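Side-chain contacts in Thiol:disulfide interchange protein, thioredoxin family protein (Chlorobaculum tepidum, PDB 3OR5), which probably works as a thioredoxin-like thiol:disulfide oxidoreductase, consistent with a part in cytochrome c-type biogenesis: residues 58-63 with 67-72; 107-112 with 127-132. All coordinates share one frame; numbering follows the deposited sequence.

In the fold
The two contacts belong to different parts of one thioredoxin-type mixed sheet, whose strands run in the order 95-97, 68-74, 36-42, 119-123, 129-133. Contact 1 closes the beta-alpha-beta unit of strand 36-42, helix 47-63 and strand 68-74 in a buried setting. Contact 2, at the surface, sets the loop after helix 100-107 against strand 129-133, an outermost strand. Strands 36-42 and 119-123 lie between the two. Their centres are 20 Å apart on opposite sides of the chain's centre, and their nearest atoms are about 10 Å apart. The probable redox pair, Cys46 and Cys49, sits at the start of the helix whose last turns form contact 1.

Contact 1. Residues 58-63 with 67-72; sequences QVQKTW and GFTFVG
Gln60 and Trp63 face Thr69 and Phe68 where the end of helix 47-63 runs back almost antiparallel to strand 68-72, at 151° and with the two segment axes 7.9 Å apart at closest. Gln60 carries the polar part. Its chain leaves the helix with CG anti to the backbone N and then bends at chi2 (79°), bringing the amide end up to the strand, with OE1 and NE2 set across its direction. OE1 accepts the Phe70 N-H at 2.8 Å, almost straight at 174°, on a lone pair in the carbonyl plane. The other half of the amide works next door: NE2 donates to Thr69 OG1 at 3.1 Å, the hydroxyl lying a little out of the amide plane. That hydroxyl in turn donates to Phe70 O, 2.8 Å from OG1. Apolar packing flanks the amide. Val59 CG1 meets the edge of the Phe70 ring at CE2, 3.9 Å away, while Phe68 CZ stands over the centre of that ring. Trp63 offers its CB to Phe68 CD2 (3.9 Å), but its indole leads off to helix 139-150, where NE1 bonds to Asp143. With Thr69's backbone tied to strand 36-42, Phe70 N points from the strand's other edge, where the buried Gln60 amide satisfies it; two bonds fix which way round that amide sits.

Contact 2. Residues 107-112 with 127-132; sequences NGYIDG and GNVSGV
Tyr109 holds CG anti to its carbonyl carbon (chi1 -56°), sending the ring toward Val129, and Val129, with CG1 anti to the backbone N (chi1 -176°) and CG2 thereby anti to the carbonyl carbon, beside the backbone N, turns CG2 onto that ring. The result is a CH-pi contact: CG2 lies 4.0 Å from the ring centroid and 18° off the normal, displaced toward the CZ and CE1 side, each 3.9 Å from CG2. The phenol OH reaches beyond, to a hydrogen bond with Pro13 O. Strand 129-133 is the outermost strand on this side of the thioredoxin-type sheet, pairing antiparallel with 119-123, and the 107-112 loop leads from helix 100-107 toward that inner strand. Tyr109 also touches Phe121 there, as does Val132. With an alanine at Tyr109, the Val129 methyl would probably lose the aromatic face it packs on, and Pro13 O its phenol donor. Further along, Val132 CG2 comes within 4.0 Å of Tyr109 O, and Val132 CG1 faces Ile110 CD1 more loosely at 4.4 Å. Both loop side chains leave the end of a type I turn, Asn107 to Ile110, whose closing bond from Ile110 N to Asn107 O is weak at 3.4 Å.

Contact 1. Residues 58-63 with 67-72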
loop_
_atom_site.group_PDB
_atom_site.type_symbol
_atom_site.label_atom_id
_atom_site.label_comp_id
_atom_site.label_asym_id
_atom_site.label_seq_id
_atom_site.Cartn_x
_atom_site.Cartn_y
_atom_site.Cartn_z
ATOM N N GLN A 58 -3.580 -9.244 -8.605
ATOM C CA GLN A 58 -4.326 -10.482 -8.442
ATOM C C GLN A 58 -4.843 -10.701 -7.014
ATOM O O GLN A 58 -5.983 -11.193 -6.793
ATOM C CB GLN A 58 -3.494 -11.703 -8.857
ATOM C CG GLN A 58 -4.407 -12.900 -9.134
ATOM C CD GLN A 58 -5.365 -12.691 -10.312
ATOM O OE1 GLN A 58 -4.935 -12.365 -11.423
ATOM N NE2 GLN A 58 -6.681 -12.827 -10.059
ATOM N N VAL A 59 -3.991 -10.419 -6.026
ATOM C CA VAL A 59 -4.424 -10.540 -4.636
ATOM C C VAL A 59 -5.610 -9.567 -4.321
ATOM O O VAL A 59 -6.581 -9.907 -3.580
ATOM C CB VAL A 59 -3.212 -10.293 -3.667
ATOM C CG1 VAL A 59 -3.676 -10.240 -2.197
ATOM C CG2 VAL A 59 -2.192 -11.459 -3.884
ATOM N N GLN A 60 -5.549 -8.363 -4.849
ATOM C CA GLN A 60 -6.664 -7.404 -4.698
ATOM C C GLN A 60 -7.967 -8.067 -5.210
ATOM O O GLN A 60 -9.015 -7.875 -4.581
ATOM C CB GLN A 60 -6.354 -6.109 -5.475
ATOM C CG GLN A 60 -7.474 -5.105 -5.349
ATOM C CD GLN A 60 -7.444 -4.365 -4.045
ATOM O OE1 GLN A 60 -6.471 -4.376 -3.295
ATOM N NE2 GLN A 60 -8.500 -3.627 -3.806
ATOM N N LYS A 61 -7.877 -8.735 -6.356
ATOM C CA LYS A 61 -9.135 -9.320 -6.930
ATOM C C LYS A 61 -9.691 -10.393 -6.011
ATOM O O LYS A 61 -10.928 -10.438 -5.828
ATOM C CB LYS A 61 -8.800 -9.923 -8.272
ATOM C CG LYS A 61 -8.474 -8.829 -9.354
ATOM C CD LYS A 61 -8.140 -9.431 -10.707
ATOM C CE LYS A 61 -7.990 -8.218 -11.572
ATOM N NZ LYS A 61 -7.368 -8.553 -12.911
ATOM N N THR A 62 -8.845 -11.189 -5.387
ATOM C CA THR A 62 -9.305 -12.214 -4.448
ATOM C C THR A 62 -10.028 -11.628 -3.238
ATOM O O THR A 62 -11.033 -12.205 -2.751
ATOM C CB THR A 62 -8.123 -13.067 -4.008
ATOM O OG1 THR A 62 -7.538 -13.694 -5.161
ATOM C CG2 THR A 62 -8.551 -14.112 -2.931
ATOM N N TRP A 63 -9.536 -10.497 -2.714
ATOM C CA TRP A 63 -9.954 -10.006 -1.415
ATOM C C TRP A 63 -10.725 -8.683 -1.395
ATOM O O TRP A 63 -11.048 -8.186 -0.315
ATOM C CB TRP A 63 -8.701 -9.903 -0.463
ATOM C CG TRP A 63 -8.008 -11.206 -0.210
ATOM C CD1 TRP A 63 -6.907 -11.688 -0.836
ATOM C CD2 TRP A 63 -8.385 -12.195 0.753
ATOM N NE1 TRP A 63 -6.516 -12.935 -0.299
ATOM C CE2 TRP A 63 -7.445 -13.257 0.655
ATOM C CE3 TRP A 63 -9.411 -12.267 1.723
ATOM C CZ2 TRP A 63 -7.506 -14.401 1.467
ATOM C CZ3 TRP A 63 -9.447 -13.410 2.580
ATOM C CH2 TRP A 63 -8.509 -14.469 2.395
ATOM N N GLY A 67 -12.799 -7.287 2.873
ATOM C CA GLY A 67 -12.308 -6.464 3.975
ATOM C C GLY A 67 -10.867 -6.028 3.861
ATOM O O GLY A 67 -10.245 -5.707 4.884
ATOM N N PHE A 68 -10.372 -6.081 2.630
ATOM C CA PHE A 68 -8.910 -5.736 2.439
ATOM C C PHE A 68 -8.723 -4.888 1.204
ATOM O O PHE A 68 -9.498 -5.034 0.227
ATOM C CB PHE A 68 -8.080 -7.040 2.234
ATOM C CG PHE A 68 -6.688 -6.783 1.709
ATOM C CD1 PHE A 68 -5.657 -6.382 2.583
ATOM C CD2 PHE A 68 -6.464 -6.812 0.345
ATOM C CE1 PHE A 68 -4.412 -5.978 2.035
ATOM C CE2 PHE A 68 -5.257 -6.478 -0.223
ATOM C CZ PHE A 68 -4.197 -6.093 0.652
ATOM N N THR A 69 -7.730 -3.981 1.238
ATOM C CA THR A 69 -7.317 -3.320 -0.049
ATOM C C THR A 69 -5.831 -2.973 0.002
ATOM O O THR A 69 -5.272 -2.718 1.074
ATOM C CB THR A 69 -8.079 -2.036 -0.305
ATOM O OG1 THR A 69 -7.820 -1.551 -1.646
ATOM C CG2 THR A 69 -7.801 -0.854 0.740
ATOM N N PHE A 70 -5.199 -3.004 -1.172
ATOM C CA PHE A 70 -3.899 -2.278 -1.292
ATOM C C PHE A 70 -4.171 -0.770 -1.484
ATOM O O PHE A 70 -5.273 -0.318 -1.938
ATOM C CB PHE A 70 -3.137 -2.793 -2.507
ATOM C CG PHE A 70 -2.530 -4.144 -2.290
ATOM C CD1 PHE A 70 -1.340 -4.250 -1.602
ATOM C CD2 PHE A 70 -3.119 -5.297 -2.810
ATOM C CE1 PHE A 70 -0.804 -5.532 -1.387
ATOM C CE2 PHE A 70 -2.558 -6.561 -2.657
ATOM C CZ PHE A 70 -1.392 -6.685 -1.922
ATOM N N VAL A 71 -3.167 0.045 -1.129
ATOM C CA VAL A 71 -3.206 1.432 -1.522
ATOM C C VAL A 71 -1.789 1.722 -2.028
ATOM O O VAL A 71 -0.783 1.380 -1.325
ATOM C CB VAL A 71 -3.431 2.299 -0.296
ATOM C CG1 VAL A 71 -3.370 3.775 -0.676
ATOM C CG2 VAL A 71 -4.777 1.993 0.364
ATOM N N GLY A 72 -1.675 2.290 -3.217
ATOM C CA GLY A 72 -0.296 2.557 -3.757
ATOM C C GLY A 72 0.027 4.045 -3.610
ATOM O O GLY A 72 -0.821 4.909 -3.825
#

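Contact 2. Residues 107-112 with 127-132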
loop_
_atom_site.group_PDB
_atom_site.type_symbol
_atom_site.label_atom_id
_atom_site.label_comp_id
_atom_site.label_asym_id
_atom_site.label_seq_id
_atom_site.Cartn_x
_atom_site.Cartn_y
_atom_site.Cartn_z
ATOM N N ASN A 107 6.873 7.488 7.378
ATOM C CA ASN A 107 8.305 7.503 7.624
ATOM C C ASN A 107 8.668 7.058 9.028
ATOM O O ASN A 107 9.762 6.443 9.189
ATOM C CB ASN A 107 8.780 8.992 7.565
ATOM C CG ASN A 107 9.534 9.281 6.381
ATOM O OD1 ASN A 107 9.928 8.397 5.601
ATOM N ND2 ASN A 107 9.753 10.585 6.192
ATOM N N GLY A 108 7.835 7.417 9.992
ATOM C CA GLY A 108 8.130 7.137 11.401
ATOM C C GLY A 108 8.176 5.672 11.772
ATOM O O GLY A 108 8.677 5.303 12.862
ATOM N N TYR A 109 7.602 4.810 10.917
ATOM C CA TYR A 109 7.554 3.357 11.246
ATOM C C TYR A 109 8.793 2.590 10.851
ATOM O O TYR A 109 8.909 1.388 11.144
ATOM C CB TYR A 109 6.309 2.696 10.595
ATOM C CG TYR A 109 5.013 3.358 10.987
ATOM C CD1 TYR A 109 4.477 3.291 12.289
ATOM C CD2 TYR A 109 4.286 4.015 10.033
ATOM C CE1 TYR A 109 3.250 3.958 12.594
ATOM C CE2 TYR A 109 3.102 4.674 10.347
ATOM C CZ TYR A 109 2.609 4.638 11.606
ATOM O OH TYR A 109 1.431 5.316 11.859
ATOM N N ILE A 110 9.777 3.231 10.213
ATOM C CA ILE A 110 10.981 2.559 9.825
ATOM C C ILE A 110 12.209 3.395 10.140
ATOM O O ILE A 110 12.183 4.645 9.969
ATOM C CB ILE A 110 10.919 2.140 8.317
ATOM C CG1 ILE A 110 12.252 1.528 7.870
ATOM C CG2 ILE A 110 10.538 3.331 7.441
ATOM C CD1 ILE A 110 12.043 0.753 6.539
ATOM N N ASP A 111 13.220 2.763 10.734
ATOM C CA ASP A 111 14.410 3.556 11.106
ATOM C C ASP A 111 15.055 4.115 9.825
ATOM O O ASP A 111 15.245 3.409 8.852
ATOM C CB ASP A 111 15.419 2.641 11.776
ATOM C CG ASP A 111 16.647 3.400 12.295
ATOM O OD1 ASP A 111 16.468 4.256 13.186
ATOM O OD2 ASP A 111 17.753 3.219 11.719
ATOM N N GLY A 112 15.413 5.381 9.825
ATOM C CA GLY A 112 15.978 5.942 8.601
ATOM C C GLY A 112 14.906 6.477 7.681
ATOM O O GLY A 112 15.209 7.240 6.739
ATOM N N GLY A 127 -6.531 -1.871 12.945
ATOM C CA GLY A 127 -6.148 -0.525 12.657
ATOM C C GLY A 127 -4.699 -0.311 13.105
ATOM O O GLY A 127 -4.251 0.804 13.109
ATOM N N ASN A 128 -3.957 -1.352 13.381
ATOM C CA ASN A 128 -2.556 -1.142 13.850
ATOM C C ASN A 128 -1.579 -1.442 12.715
ATOM O O ASN A 128 -1.784 -2.424 11.940
ATOM C CB ASN A 128 -2.291 -2.071 14.986
ATOM C CG ASN A 128 -2.988 -1.608 16.208
ATOM O OD1 ASN A 128 -3.306 -0.405 16.328
ATOM N ND2 ASN A 128 -3.349 -2.550 17.068
ATOM N N VAL A 129 -0.455 -0.711 12.688
ATOM C CA VAL A 129 0.576 -1.117 11.759
ATOM C C VAL A 129 1.351 -2.282 12.359
ATOM O O VAL A 129 1.976 -2.133 13.427
ATOM C CB VAL A 129 1.576 0.014 11.502
ATOM C CG1 VAL A 129 2.584 -0.394 10.454
ATOM C CG2 VAL A 129 0.839 1.260 11.043
ATOM N N SER A 130 1.283 -3.446 11.726
ATOM C CA SER A 130 1.804 -4.696 12.288
ATOM C C SER A 130 3.177 -5.009 11.768
ATOM O O SER A 130 3.975 -5.693 12.418
ATOM C CB SER A 130 0.872 -5.838 11.746
ATOM O OG SER A 130 -0.254 -5.857 12.597
ATOM N N GLY A 131 3.495 -4.521 10.580
ATOM C CA GLY A 131 4.752 -4.964 9.972
ATOM C C GLY A 131 5.115 -4.084 8.772
ATOM O O GLY A 131 4.288 -3.345 8.220
ATOM N N VAL A 132 6.375 -4.201 8.398
ATOM C CA VAL A 132 6.911 -3.478 7.256
ATOM C C VAL A 132 7.511 -4.466 6.291
ATOM O O VAL A 132 8.324 -5.318 6.674
ATOM C CB VAL A 132 7.976 -2.414 7.729
ATOM C CG1 VAL A 132 8.385 -1.653 6.527
ATOM C CG2 VAL A 132 7.386 -1.451 8.816
#